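Local coordinates for protein glycoside hydrolase, family 11\:clostridium cellulosome enzyme, dockerin type i\:polysaccharide (Clostridium thermocellum, PDB 2C71) that probably removes acetyl groups from xylan during plant cell-wall breakdown, as a metal-dependent acetyl xylan esterase of the polysaccharide deacetylase (family 4) type, at residues A[18-21]-A[22-26]; A[69-72]-A[73-76]; A[123-126]-A[127-131]; A[170-173]-A[174-178]; A[187-191]-A[192-196]. One frame throughout, in Å; residues are numbered along the deposited sequence.

Contact 1: residues A[18-21]-A[22-26]; sequences VLTA and RVLDK
Arg-22 reaches back along the helix past Val-18 and Leu-19, one turn earlier, and runs beside both. Its first torsion (chi1 -62°) sets CG beside the backbone N, and the chain then stays extended to NE, so that the aliphatic part passes the Val-18 carbonyl, with CG 3.5 Å from Val-18 O. At the far end Leu-19 CD1 lies over one face of the guanidinium, toward its rim, 3.8 Å from Arg-22 NH1, while Val-18 CG1 approaches Arg-22 NH2 obliquely at 3.8 Å. The branched aliphatic residues thus support the flat cation, whose NH1 makes a salt bridge with Glu-160; a long arginine can offer both a greasy shaft and a charged end.

Ala-21, whose side chain is a single methyl, contributes mainly through its backbone: Asp-25 N donates to Ala-21 O at 2.9 Å. The Asp-25 carboxylate is engaged by Arg-53, in a salt bridge from OD1.

On the buried side, Thr-20 and Leu-24 point the same way, with Thr-20 CG2 4.0 Å from Leu-24 CD1. Leu-24 N donates an almost straight bond (170°) of 2.9 Å to Thr-20 O. The threonine OG1 turns to Asp-156 and Asp-16, and the Thr-20 and Leu-24 side chains both pack on Phe-36 of strand 35-38 and on helix 45-56. Side chains three and four residues apart, charged ends mostly outward and Thr-20, Val-23 and Leu-24 inward, are characteristic of an amphipathic crossover helix, here the helix of the beta-alpha-beta unit formed by strand 6-12, helix 17-30 and strand 35-38.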
loop_
_atom_site.group_PDB
_atom_site.type_symbol
_atom_site.label_atom_id
_atom_site.label_comp_id
_atom_site.label_asym_id
_atom_site.label_seq_id
_atom_site.Cartn_x
_atom_site.Cartn_y
_atom_site.Cartn_z
ATOM N N VAL A 18 -7.633 13.219 7.598
ATOM C CA VAL A 18 -7.087 14.375 6.931
ATOM C C VAL A 18 -6.066 13.988 5.879
ATOM O O VAL A 18 -6.196 14.311 4.669
ATOM C CB VAL A 18 -6.493 15.396 7.926
ATOM C CG1 VAL A 18 -5.902 16.577 7.151
ATOM C CG2 VAL A 18 -7.585 15.876 8.889
ATOM N N LEU A 19 -5.014 13.267 6.259
ATOM C CA LEU A 19 -3.908 13.030 5.337
ATOM C C LEU A 19 -4.288 12.042 4.200
ATOM O O LEU A 19 -3.868 12.226 3.066
ATOM C CB LEU A 19 -2.634 12.538 6.056
ATOM C CG LEU A 19 -1.702 13.683 6.515
ATOM C CD1 LEU A 19 -2.307 14.559 7.566
ATOM C CD2 LEU A 19 -0.356 13.122 6.916
ATOM N N THR A 20 -5.058 11.013 4.522
ATOM C CA THR A 20 -5.461 10.052 3.503
ATOM C C THR A 20 -6.364 10.711 2.484
ATOM O O THR A 20 -6.303 10.429 1.286
ATOM C CB THR A 20 -6.097 8.818 4.134
ATOM O OG1 THR A 20 -5.165 8.237 5.062
ATOM C CG2 THR A 20 -6.546 7.804 3.087
ATOM N N ALA A 21 -7.259 11.612 2.945
ATOM C CA ALA A 21 -8.140 12.333 2.020
ATOM C C ALA A 21 -7.344 13.160 1.038
ATOM O O ALA A 21 -7.764 13.304 -0.113
ATOM C CB ALA A 21 -9.163 13.172 2.753
ATOM N N ARG A 22 -6.185 13.700 1.431
ATOM C CA ARG A 22 -5.367 14.430 0.465
ATOM C C ARG A 22 -4.929 13.555 -0.680
ATOM O O ARG A 22 -4.908 13.980 -1.845
ATOM C CB ARG A 22 -4.150 15.061 1.146
ATOM C CG ARG A 22 -4.444 16.065 2.191
ATOM C CD ARG A 22 -3.139 16.520 2.833
ATOM N NE ARG A 22 -3.467 17.397 3.923
ATOM C CZ ARG A 22 -2.618 17.711 4.865
ATOM N NH1 ARG A 22 -1.393 17.159 4.905
ATOM N NH2 ARG A 22 -2.998 18.573 5.795
ATOM N N VAL A 23 -4.523 12.313 -0.371
ATOM C CA VAL A 23 -4.132 11.361 -1.412
ATOM C C VAL A 23 -5.353 10.987 -2.243
ATOM O O VAL A 23 -5.282 10.993 -3.483
ATOM C CB VAL A 23 -3.465 10.132 -0.818
ATOM C CG1 VAL A 23 -3.280 9.021 -1.850
ATOM C CG2 VAL A 23 -2.082 10.501 -0.220
ATOM N N LEU A 24 -6.476 10.632 -1.608
ATOM C CA LEU A 24 -7.668 10.227 -2.352
ATOM C C LEU A 24 -8.126 11.342 -3.294
ATOM O O LEU A 24 -8.604 11.047 -4.392
ATOM C CB LEU A 24 -8.783 9.797 -1.404
ATOM C CG LEU A 24 -8.521 8.463 -0.682
ATOM C CD1 LEU A 24 -9.500 8.289 0.483
ATOM C CD2 LEU A 24 -8.640 7.274 -1.633
ATOM N N ASP A 25 -8.016 12.589 -2.866
ATOM C CA ASP A 25 -8.402 13.717 -3.743
ATOM C C ASP A 25 -7.546 13.749 -4.992
ATOM O O ASP A 25 -8.066 14.050 -6.071
ATOM C CB ASP A 25 -8.343 15.022 -3.003
ATOM C CG ASP A 25 -9.436 15.197 -1.949
ATOM O OD1 ASP A 25 -10.413 14.478 -1.901
ATOM O OD2 ASP A 25 -9.314 16.212 -1.179
ATOM N N LYS A 26 -6.224 13.528 -4.890
ATOM C CA LYS A 26 -5.361 13.471 -6.071
ATOM C C LYS A 26 -5.761 12.316 -6.976
ATOM O O LYS A 26 -5.790 12.439 -8.201
ATOM C CB LYS A 26 -3.890 13.309 -5.688
ATOM C CG LYS A 26 -3.271 14.448 -4.920
ATOM C CD LYS A 26 -3.239 15.768 -5.668
ATOM C CE LYS A 26 -2.646 16.848 -4.812
ATOM N NZ LYS A 26 -2.654 18.142 -5.418
#

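Contact 2: residues A[69-72]-A[73-76]; sequences SGMA and NMSP
With chi1 at -79° and the chain extended beyond CG, the side chain of Met-74 runs back alongside CA and CG of Met-71, whose own chain bends only at chi3 (71°). The two side chains cross, Met-71 CG standing 3.9 Å from Met-74 SD. The terminal methyl goes furthest: Met-74 CE lies 3.5 Å from Gly-70 O and 3.9 Å from Ser-69 CB. Unbranched, flexible methionine suits both places, since Met-71 must also fit among side chains of helices 76-94 and 110-115 while Met-74, partly exposed, also packs on Ile-79.

The backbone is closed by Met-74 N donating to Met-71 O at 3.1 Å. Two waters complete the loop: one bridges Gly-70 O and Asn-73 N, 2.8 Å from each, and the other donates to both Ala-72 O and Met-74 O. Ala-72 O also receives Ser-109 OG.

Ser-75 follows as N-cap of helix 76-94, its short hydroxyl side chain capping a backbone N of the first turn while Gln-78 OE1 accepts from Ser-75 N, consistent with a capping box. A type I beta turn, Met-71 to Met-74, thus leads directly into a capped helix start.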
loop_
_atom_site.group_PDB
_atom_site.type_symbol
_atom_site.label_atom_id
_atom_site.label_comp_id
_atom_site.label_asym_id
_atom_site.label_seq_id
_atom_site.Cartn_x
_atom_site.Cartn_y
_atom_site.Cartn_z
ATOM N N SER A 69 5.021 -1.847 14.851
ATOM C CA SER A 69 6.163 -2.611 15.335
ATOM C C SER A 69 6.617 -3.604 14.268
ATOM O O SER A 69 5.836 -4.321 13.649
ATOM C CB SER A 69 5.742 -3.436 16.577
ATOM O OG SER A 69 5.429 -2.581 17.664
ATOM N N GLY A 70 7.941 -3.746 14.106
ATOM C CA GLY A 70 8.489 -4.820 13.295
ATOM C C GLY A 70 8.024 -6.168 13.795
ATOM O O GLY A 70 7.954 -6.382 15.017
ATOM N N MET A 71 7.751 -7.093 12.878
ATOM C CA MET A 71 7.047 -8.324 13.220
ATOM C C MET A 71 7.921 -9.577 13.129
ATOM O O MET A 71 7.468 -10.679 13.443
ATOM C CB MET A 71 5.800 -8.488 12.349
ATOM C CG MET A 71 4.775 -7.379 12.518
ATOM S SD MET A 71 3.265 -7.678 11.581
ATOM C CE MET A 71 2.548 -9.027 12.518
ATOM N N ALA A 72 9.168 -9.410 12.701
ATOM C CA ALA A 72 9.982 -10.538 12.250
ATOM C C ALA A 72 10.374 -11.456 13.407
ATOM O O ALA A 72 10.564 -12.658 13.227
ATOM C CB ALA A 72 11.222 -10.039 11.524
ATOM N N ASN A 73 10.494 -10.871 14.594
ATOM C CA ASN A 73 10.866 -11.600 15.808
ATOM C C ASN A 73 9.689 -11.841 16.724
ATOM O O ASN A 73 9.842 -12.259 17.885
ATOM C CB ASN A 73 12.009 -10.889 16.528
ATOM C CG ASN A 73 13.237 -10.788 15.677
ATOM O OD1 ASN A 73 13.771 -11.795 15.230
ATOM N ND2 ASN A 73 13.705 -9.586 15.475
ATOM N N MET A 74 8.465 -11.651 16.207
ATOM C CA MET A 74 7.270 -11.930 16.956
ATOM C C MET A 74 6.979 -13.453 16.960
ATOM O O MET A 74 7.399 -14.199 16.053
ATOM C CB MET A 74 6.071 -11.152 16.377
ATOM C CG MET A 74 6.069 -9.736 16.804
ATOM S SD MET A 74 4.598 -8.921 16.106
ATOM C CE MET A 74 4.907 -7.215 16.578
ATOM N N SER A 75 6.216 -13.891 17.963
ATOM C CA SER A 75 5.747 -15.276 18.038
ATOM C C SER A 75 4.617 -15.496 17.062
ATOM O O SER A 75 3.941 -14.566 16.636
ATOM C CB SER A 75 5.270 -15.590 19.440
ATOM O OG SER A 75 4.079 -14.900 19.655
ATOM N N PRO A 76 4.340 -16.786 16.725
ATOM C CA PRO A 76 3.151 -17.076 15.925
ATOM C C PRO A 76 1.886 -16.483 16.484
ATOM O O PRO A 76 1.090 -15.924 15.718
ATOM C CB PRO A 76 3.153 -18.618 15.868
ATOM C CG PRO A 76 4.642 -18.961 15.920
ATOM C CD PRO A 76 5.174 -17.997 16.951
HETATM O O HOH W 1 9.678 -8.456 15.805
HETATM O O HOH W 2 9.717 -14.794 14.811
#

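Contact 3: residues A[123-126]-A[127-131]; sequences GLTA and NDWIP
Thr-125 meets Trp-129 by van der Waals contact at the rim of the indole: Thr-125 CB lies near the ring plane, 3.9 Å from Trp-129 CZ3, and Thr-125 OG1 is 4.1 Å from Trp-129 CH2. The tryptophan is folded back by chi1 64°, which sets CG between its backbone N and carbonyl carbon and swings the six-membered ring toward the preceding residues. On one face of the indole sit Asn-127 CA, 3.6 Å above the plane, and Ile-130 CG1, both toward the rim, so the large ring is held against the chain that carries it. The small Ala-126 side chain fits against Ala-141 and Val-142 of helix 135-145.

This loop, after strand 119-120, belongs to the NodB homology domain, the fold of polysaccharide deacetylases, and the Trp-129 side chain comes within about 8 Å of the bound magnesium.

The polar contacts run through water and carboxylate. One water accepts from Ala-126 N at 2.9 Å, donates to Asp-128 OD1 at 2.7 Å, and sits in the plane of the indole at its edge. Asp-128 OD1 is also bonded to His-155 ND1 and OD2 to Thr-164 OG1, so both carboxylate oxygens have partners, which should restrain its rotation.

Backbone effects shape the bend. Asn-127 takes left-handed helical angles (phi 58°), which asparagine tolerates well, and Ile-130 N donates to Asn-127 O at 3.3 Å.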
loop_
_atom_site.group_PDB
_atom_site.type_symbol
_atom_site.label_atom_id
_atom_site.label_comp_id
_atom_site.label_asym_id
_atom_site.label_seq_id
_atom_site.Cartn_x
_atom_site.Cartn_y
_atom_site.Cartn_z
ATOM N N GLY A 123 8.278 -3.185 -2.484
ATOM C CA GLY A 123 8.190 -2.223 -3.565
ATOM C C GLY A 123 9.302 -1.191 -3.530
ATOM O O GLY A 123 10.100 -1.089 -2.598
ATOM N N LEU A 124 9.333 -0.401 -4.580
ATOM C CA LEU A 124 10.246 0.721 -4.783
ATOM C C LEU A 124 9.898 1.830 -3.788
ATOM O O LEU A 124 8.782 2.321 -3.791
ATOM C CB LEU A 124 10.057 1.251 -6.220
ATOM C CG LEU A 124 10.809 2.545 -6.604
ATOM C CD1 LEU A 124 12.314 2.262 -6.703
ATOM C CD2 LEU A 124 10.235 3.102 -7.908
ATOM N N THR A 125 10.863 2.272 -2.991
ATOM C CA THR A 125 10.612 3.364 -2.072
ATOM C C THR A 125 11.142 4.665 -2.649
ATOM O O THR A 125 11.901 4.675 -3.618
ATOM C CB THR A 125 11.236 3.058 -0.709
ATOM O OG1 THR A 125 12.640 2.958 -0.856
ATOM C CG2 THR A 125 10.701 1.778 -0.078
ATOM N N ALA A 126 10.772 5.781 -2.008
ATOM C CA ALA A 126 11.002 7.106 -2.561
ATOM C C ALA A 126 11.359 8.139 -1.493
ATOM O O ALA A 126 11.163 9.333 -1.683
ATOM C CB ALA A 126 9.817 7.577 -3.375
ATOM N N ASN A 127 11.854 7.672 -0.338
ATOM C CA ASN A 127 12.312 8.542 0.734
ATOM C C ASN A 127 11.204 9.482 1.221
ATOM O O ASN A 127 11.484 10.556 1.751
ATOM C CB ASN A 127 13.592 9.285 0.354
ATOM C CG ASN A 127 14.743 8.363 0.066
ATOM O OD1 ASN A 127 15.582 8.658 -0.782
ATOM N ND2 ASN A 127 14.819 7.260 0.757
ATOM N N ASP A 128 9.933 9.039 1.128
ATOM C CA ASP A 128 8.828 9.937 1.444
ATOM C C ASP A 128 8.400 9.882 2.885
ATOM O O ASP A 128 7.382 10.479 3.247
ATOM C CB ASP A 128 7.646 9.744 0.486
ATOM C CG ASP A 128 6.708 8.629 0.876
ATOM O OD1 ASP A 128 7.220 7.573 1.295
ATOM O OD2 ASP A 128 5.466 8.830 0.736
ATOM N N TRP A 129 9.205 9.239 3.723
ATOM C CA TRP A 129 9.106 9.304 5.188
ATOM C C TRP A 129 10.065 10.336 5.776
ATOM O O TRP A 129 10.158 10.452 7.003
ATOM C CB TRP A 129 9.323 7.931 5.803
ATOM C CG TRP A 129 10.713 7.407 5.554
ATOM C CD1 TRP A 129 11.788 7.529 6.367
ATOM C CD2 TRP A 129 11.159 6.696 4.396
ATOM N NE1 TRP A 129 12.893 6.947 5.769
ATOM C CE2 TRP A 129 12.521 6.418 4.568
ATOM C CE3 TRP A 129 10.504 6.197 3.251
ATOM C CZ2 TRP A 129 13.271 5.703 3.599
ATOM C CZ3 TRP A 129 11.246 5.486 2.314
ATOM C CH2 TRP A 129 12.588 5.279 2.493
ATOM N N ILE A 130 10.801 11.037 4.922
ATOM C CA ILE A 130 11.829 11.999 5.340
ATOM C C ILE A 130 11.276 13.397 5.061
ATOM O O ILE A 130 11.174 13.797 3.880
ATOM C CB ILE A 130 13.144 11.731 4.575
ATOM C CG1 ILE A 130 13.587 10.282 4.833
ATOM C CG2 ILE A 130 14.192 12.761 4.990
ATOM C CD1 ILE A 130 14.881 9.878 4.076
ATOM N N PRO A 131 10.738 14.101 6.076
ATOM C CA PRO A 131 10.051 15.384 5.816
ATOM C C PRO A 131 10.841 16.465 5.129
ATOM O O PRO A 131 10.254 17.395 4.581
ATOM C CB PRO A 131 9.585 15.861 7.208
ATOM C CG PRO A 131 9.383 14.648 7.960
ATOM C CD PRO A 131 10.536 13.677 7.477
HETATM O O HOH W 3 8.683 5.665 -0.031
#

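Contact 4: residues A[170-173]-A[174-178]; sequences IIIP and TLKSR
Thr-174 grips the Ile-170 carbonyl twice: its backbone N donates at 3.0 Å to Ile-170 O, and its OG1 donates to the same oxygen at 2.9 Å from above the carbonyl plane. Chi1 of -66° turns the hydroxyl beside the backbone N, which puts it over the turn before. One turn on, Ser-177 N reaches Pro-173 O at 2.9 Å; a further bond from its OG to that oxygen is doubtful, because Ser-177 has a second conformer. Regular bonds from Leu-175 N to Ile-171 O and from Lys-176 N to Ile-172 O, each 3.0 Å, fill in between.

Packing follows the same spacing. Ile-171 CG2 meets Leu-175 CD1 side by side at 4.0 Å, branched residues suited to the buried face against helix 135-145 and strand 181-182. Ile-172 CG2 runs beside the extended lysine, 3.9 Å from Lys-176 CE, and the ammonium then reaches Tyr-30 O at the end of helix 17-30.

Pro-173, with no N-H, accounts for one of two missing bonds where helix 164-177 is kinked; the other is at Ile-170 N. The Ile-170 carbonyl, by contrast, is held by two donors of Thr-174, so the threonine hydroxyl is satisfied within its own helix.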
loop_
_atom_site.group_PDB
_atom_site.type_symbol
_atom_site.label_atom_id
_atom_site.label_comp_id
_atom_site.label_asym_id
_atom_site.label_seq_id
_atom_site.Cartn_x
_atom_site.Cartn_y
_atom_site.Cartn_z
ATOM N N ILE A 170 3.136 15.200 -10.186
ATOM C CA ILE A 170 4.201 14.934 -11.133
ATOM C C ILE A 170 4.189 13.469 -11.543
ATOM O O ILE A 170 4.251 13.145 -12.737
ATOM C CB ILE A 170 5.563 15.344 -10.578
ATOM C CG1 ILE A 170 5.588 16.830 -10.269
ATOM C CG2 ILE A 170 6.681 14.948 -11.518
ATOM C CD1 ILE A 170 6.762 17.252 -9.390
ATOM N N ILE A 171 4.150 12.556 -10.567
ATOM C CA ILE A 171 4.223 11.123 -10.867
ATOM C C ILE A 171 3.164 10.678 -11.850
ATOM O O ILE A 171 3.481 9.947 -12.807
ATOM C CB ILE A 171 4.122 10.306 -9.556
ATOM C CG1 ILE A 171 5.347 10.557 -8.645
ATOM C CG2 ILE A 171 3.964 8.835 -9.855
ATOM C CD1 ILE A 171 5.128 10.111 -7.210
ATOM N N ILE A 172 1.905 10.999 -11.566
ATOM C CA ILE A 172 0.815 10.429 -12.369
ATOM C C ILE A 172 0.892 10.929 -13.833
ATOM O O ILE A 172 0.924 10.114 -14.758
ATOM C CB ILE A 172 -0.534 10.562 -11.661
ATOM C CG1 ILE A 172 -0.563 9.660 -10.431
ATOM C CG2 ILE A 172 -1.656 10.203 -12.674
ATOM C CD1 ILE A 172 -1.725 9.927 -9.489
ATOM N N PRO A 173 0.945 12.249 -14.060
ATOM C CA PRO A 173 1.049 12.696 -15.477
ATOM C C PRO A 173 2.297 12.182 -16.181
ATOM O O PRO A 173 2.245 11.818 -17.358
ATOM C CB PRO A 173 0.992 14.208 -15.355
ATOM C CG PRO A 173 0.277 14.485 -14.068
ATOM C CD PRO A 173 0.716 13.396 -13.160
ATOM N N THR A 174 3.443 12.152 -15.481
ATOM C CA THR A 174 4.676 11.738 -16.130
ATOM C C THR A 174 4.590 10.274 -16.532
ATOM O O THR A 174 4.900 9.924 -17.685
ATOM C CB THR A 174 5.911 11.925 -15.234
ATOM O OG1 THR A 174 6.120 13.311 -15.005
ATOM C CG2 THR A 174 7.173 11.325 -15.862
ATOM N N LEU A 175 4.162 9.405 -15.632
ATOM C CA LEU A 175 4.127 8.002 -15.997
ATOM C C LEU A 175 3.034 7.740 -17.053
ATOM O O LEU A 175 3.246 6.938 -17.962
ATOM C CB LEU A 175 3.968 7.116 -14.762
ATOM C CG LEU A 175 5.142 7.170 -13.783
ATOM C CD1 LEU A 175 4.966 6.152 -12.645
ATOM C CD2 LEU A 175 6.514 6.982 -14.522
ATOM N N LYS A 176 1.893 8.421 -16.971
ATOM C CA LYS A 176 0.908 8.251 -18.054
ATOM C C LYS A 176 1.515 8.641 -19.401
ATOM O O LYS A 176 1.270 7.984 -20.419
ATOM C CB LYS A 176 -0.358 9.057 -17.795
ATOM C CG LYS A 176 -1.256 8.439 -16.753
ATOM C CD LYS A 176 -2.561 9.199 -16.694
ATOM C CE LYS A 176 -3.532 8.670 -15.672
ATOM N NZ LYS A 176 -4.907 9.251 -15.902
ATOM N N SER A 177 2.306 9.710 -19.401
ATOM C CA SER A 177 2.801 10.196 -20.710
ATOM C C SER A 177 3.870 9.204 -21.218
ATOM O O SER A 177 4.112 9.162 -22.425
ATOM C CB SER A 177 3.337 11.615 -20.526
ATOM O OG SER A 177 2.282 12.530 -20.207
ATOM N N ARG A 178 4.458 8.404 -20.346
ATOM C CA ARG A 178 5.429 7.396 -20.739
ATOM C C ARG A 178 4.817 6.033 -21.075
ATOM O O ARG A 178 5.535 5.079 -21.311
ATOM C CB ARG A 178 6.478 7.212 -19.642
ATOM C CG ARG A 178 7.319 8.411 -19.435
ATOM C CD ARG A 178 8.370 8.135 -18.372
ATOM N NE ARG A 178 9.162 9.312 -18.074
ATOM C CZ ARG A 178 10.274 9.297 -17.347
ATOM N NH1 ARG A 178 10.732 8.166 -16.833
ATOM N NH2 ARG A 178 10.922 10.428 -17.137
#

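Contact 5: residues A[187-191]-A[192-196]; sequences ELFTL and KGVPI
Phe-189 stands with its ring turned so that an edge meets the Val-194 and Pro-195 carbonyls of the chain leaving the helix. Val-194 O lies in the ring plane, 3.5 Å from Phe-189 CD2, and Val-194 CG1 comes to the same ring carbon at 3.6 Å. The isoleucine approaches nearer the root of the side chain: Ile-196 CG1 is 3.5 Å from Phe-189 CB and lies obliquely to the ring. A broad aromatic suits this place because a single ring can meet a carbonyl at its rim and two branched side chains at once. It further packs edge-to-face with Tyr-204 and touches Phe-100 and Val-119.

On another side of the helix Lys-192 crosses Leu-188 before its end leads away to a salt bridge with Asp-148. Its chain bends at chi2 (-72°), bringing Lys-192 CG to a tight 3.1 Å from Leu-188 O and CE to 4.1 Å from Leu-188 CD1. The leucine also packs on Ala-8 of strand 6-12.

The backbone ends the helix in a Schellman motif. Val-194 N donates to Phe-189 O at 3.0 Å, and inside that loop Gly-193 N donates to Thr-190 O at 3.1 Å. Gly-193 carries the positive phi (73°) that reverses the chain, a shape glycine adopts with ease. The Phe-189 and Thr-190 carbonyls are thereby given donors by the returning backbone, while Val-194, just past the glycine, and Ile-196 pack against Phe-189; polar capping and apolar packing close this helix end together.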
loop_
_atom_site.group_PDB
_atom_site.type_symbol
_atom_site.label_atom_id
_atom_site.label_comp_id
_atom_site.label_asym_id
_atom_site.label_seq_id
_atom_site.Cartn_x
_atom_site.Cartn_y
_atom_site.Cartn_z
ATOM N N GLU A 187 -5.240 -6.196 -9.565
ATOM C CA GLU A 187 -5.259 -6.016 -10.997
ATOM C C GLU A 187 -3.892 -6.279 -11.617
ATOM O O GLU A 187 -3.781 -6.868 -12.703
ATOM C CB GLU A 187 -5.735 -4.622 -11.334
ATOM C CG GLU A 187 -7.205 -4.358 -11.128
ATOM C CD GLU A 187 -7.613 -2.870 -11.086
ATOM O OE1 GLU A 187 -6.742 -1.922 -11.172
ATOM O OE2 GLU A 187 -8.877 -2.617 -10.921
ATOM N N LEU A 188 -2.815 -5.826 -10.955
ATOM C CA LEU A 188 -1.472 -6.050 -11.470
ATOM C C LEU A 188 -1.199 -7.546 -11.656
ATOM O O LEU A 188 -0.737 -7.985 -12.704
ATOM C CB LEU A 188 -0.453 -5.429 -10.515
ATOM C CG LEU A 188 0.999 -5.601 -10.925
ATOM C CD1 LEU A 188 1.258 -5.010 -12.321
ATOM C CD2 LEU A 188 1.971 -4.970 -9.878
ATOM N N PHE A 189 -1.473 -8.334 -10.626
ATOM C CA PHE A 189 -1.301 -9.780 -10.724
ATOM C C PHE A 189 -2.167 -10.345 -11.850
ATOM O O PHE A 189 -1.717 -11.122 -12.689
ATOM C CB PHE A 189 -1.639 -10.469 -9.418
ATOM C CG PHE A 189 -0.482 -10.464 -8.406
ATOM C CD1 PHE A 189 -0.085 -9.299 -7.776
ATOM C CD2 PHE A 189 0.172 -11.635 -8.117
ATOM C CE1 PHE A 189 0.988 -9.359 -6.827
ATOM C CE2 PHE A 189 1.190 -11.700 -7.195
ATOM C CZ PHE A 189 1.597 -10.561 -6.587
ATOM N N THR A 190 -3.448 -9.997 -11.846
ATOM C CA THR A 190 -4.420 -10.598 -12.786
ATOM C C THR A 190 -4.014 -10.276 -14.240
ATOM O O THR A 190 -4.024 -11.153 -15.104
ATOM C CB THR A 190 -5.810 -10.118 -12.430
ATOM O OG1 THR A 190 -6.170 -10.451 -11.080
ATOM C CG2 THR A 190 -6.850 -10.741 -13.309
ATOM N N LEU A 191 -3.706 -9.026 -14.507
ATOM C CA LEU A 191 -3.410 -8.610 -15.873
ATOM C C LEU A 191 -2.111 -9.185 -16.381
ATOM O O LEU A 191 -1.892 -9.305 -17.610
ATOM C CB LEU A 191 -3.354 -7.070 -15.976
ATOM C CG LEU A 191 -4.682 -6.382 -15.787
ATOM C CD1 LEU A 191 -4.463 -4.898 -15.454
ATOM C CD2 LEU A 191 -5.564 -6.503 -17.027
ATOM N N LYS A 192 -1.202 -9.539 -15.479
ATOM C CA LYS A 192 0.077 -10.189 -15.788
ATOM C C LYS A 192 -0.029 -11.718 -15.791
ATOM O O LYS A 192 0.941 -12.398 -16.122
ATOM C CB LYS A 192 1.144 -9.754 -14.764
ATOM C CG LYS A 192 1.517 -8.316 -14.748
ATOM C CD LYS A 192 2.302 -7.911 -15.899
ATOM C CE LYS A 192 2.919 -6.483 -15.735
ATOM N NZ LYS A 192 3.511 -6.168 -17.033
ATOM N N GLY A 193 -1.177 -12.262 -15.434
ATOM C CA GLY A 193 -1.379 -13.707 -15.419
ATOM C C GLY A 193 -0.659 -14.419 -14.282
ATOM O O GLY A 193 -0.361 -15.617 -14.405
ATOM N N VAL A 194 -0.391 -13.732 -13.179
ATOM C CA VAL A 194 0.312 -14.335 -12.031
ATOM C C VAL A 194 -0.743 -14.623 -10.964
ATOM O O VAL A 194 -1.419 -13.703 -10.488
ATOM C CB VAL A 194 1.350 -13.375 -11.452
ATOM C CG1 VAL A 194 2.019 -13.979 -10.213
ATOM C CG2 VAL A 194 2.367 -13.046 -12.548
ATOM N N PRO A 195 -0.947 -15.887 -10.578
ATOM C CA PRO A 195 -1.928 -16.189 -9.530
ATOM C C PRO A 195 -1.587 -15.442 -8.248
ATOM O O PRO A 195 -0.407 -15.310 -7.897
ATOM C CB PRO A 195 -1.774 -17.710 -9.324
ATOM C CG PRO A 195 -1.288 -18.177 -10.673
ATOM C CD PRO A 195 -0.343 -17.114 -11.138
ATOM N N ILE A 196 -2.603 -14.990 -7.546
ATOM C CA ILE A 196 -2.451 -14.333 -6.248
ATOM C C ILE A 196 -2.458 -15.465 -5.216
ATOM O O ILE A 196 -3.507 -15.916 -4.756
ATOM C CB ILE A 196 -3.549 -13.299 -5.989
ATOM C CG1 ILE A 196 -3.559 -12.257 -7.111
ATOM C CG2 ILE A 196 -3.313 -12.627 -4.642
ATOM C CD1 ILE A 196 -4.762 -11.372 -7.107
#

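Overall arrangement
The five contacts follow one another along the chain without interleaving, and none touches another. Contact 1 and contact 4 come nearest, about 5 Å between closest atoms, because helices 17-30 and 164-177 are neighbours around the parallel sheet. Contact 2 and contact 4 are the most distant, with centres 37 Å apart on opposite sides of the chain's centre. The magnesium, bound by Asp-13 and His-64, lies about 8 Å from the Trp-129 side chain of contact 3 and about 9 Å from Gly-70 of contact 2, against about 12 Å from the Thr-20 side chain of contact 1. Contacts 4 and 5, whose nearest atoms are about 12 Å apart, close two helices late in the chain.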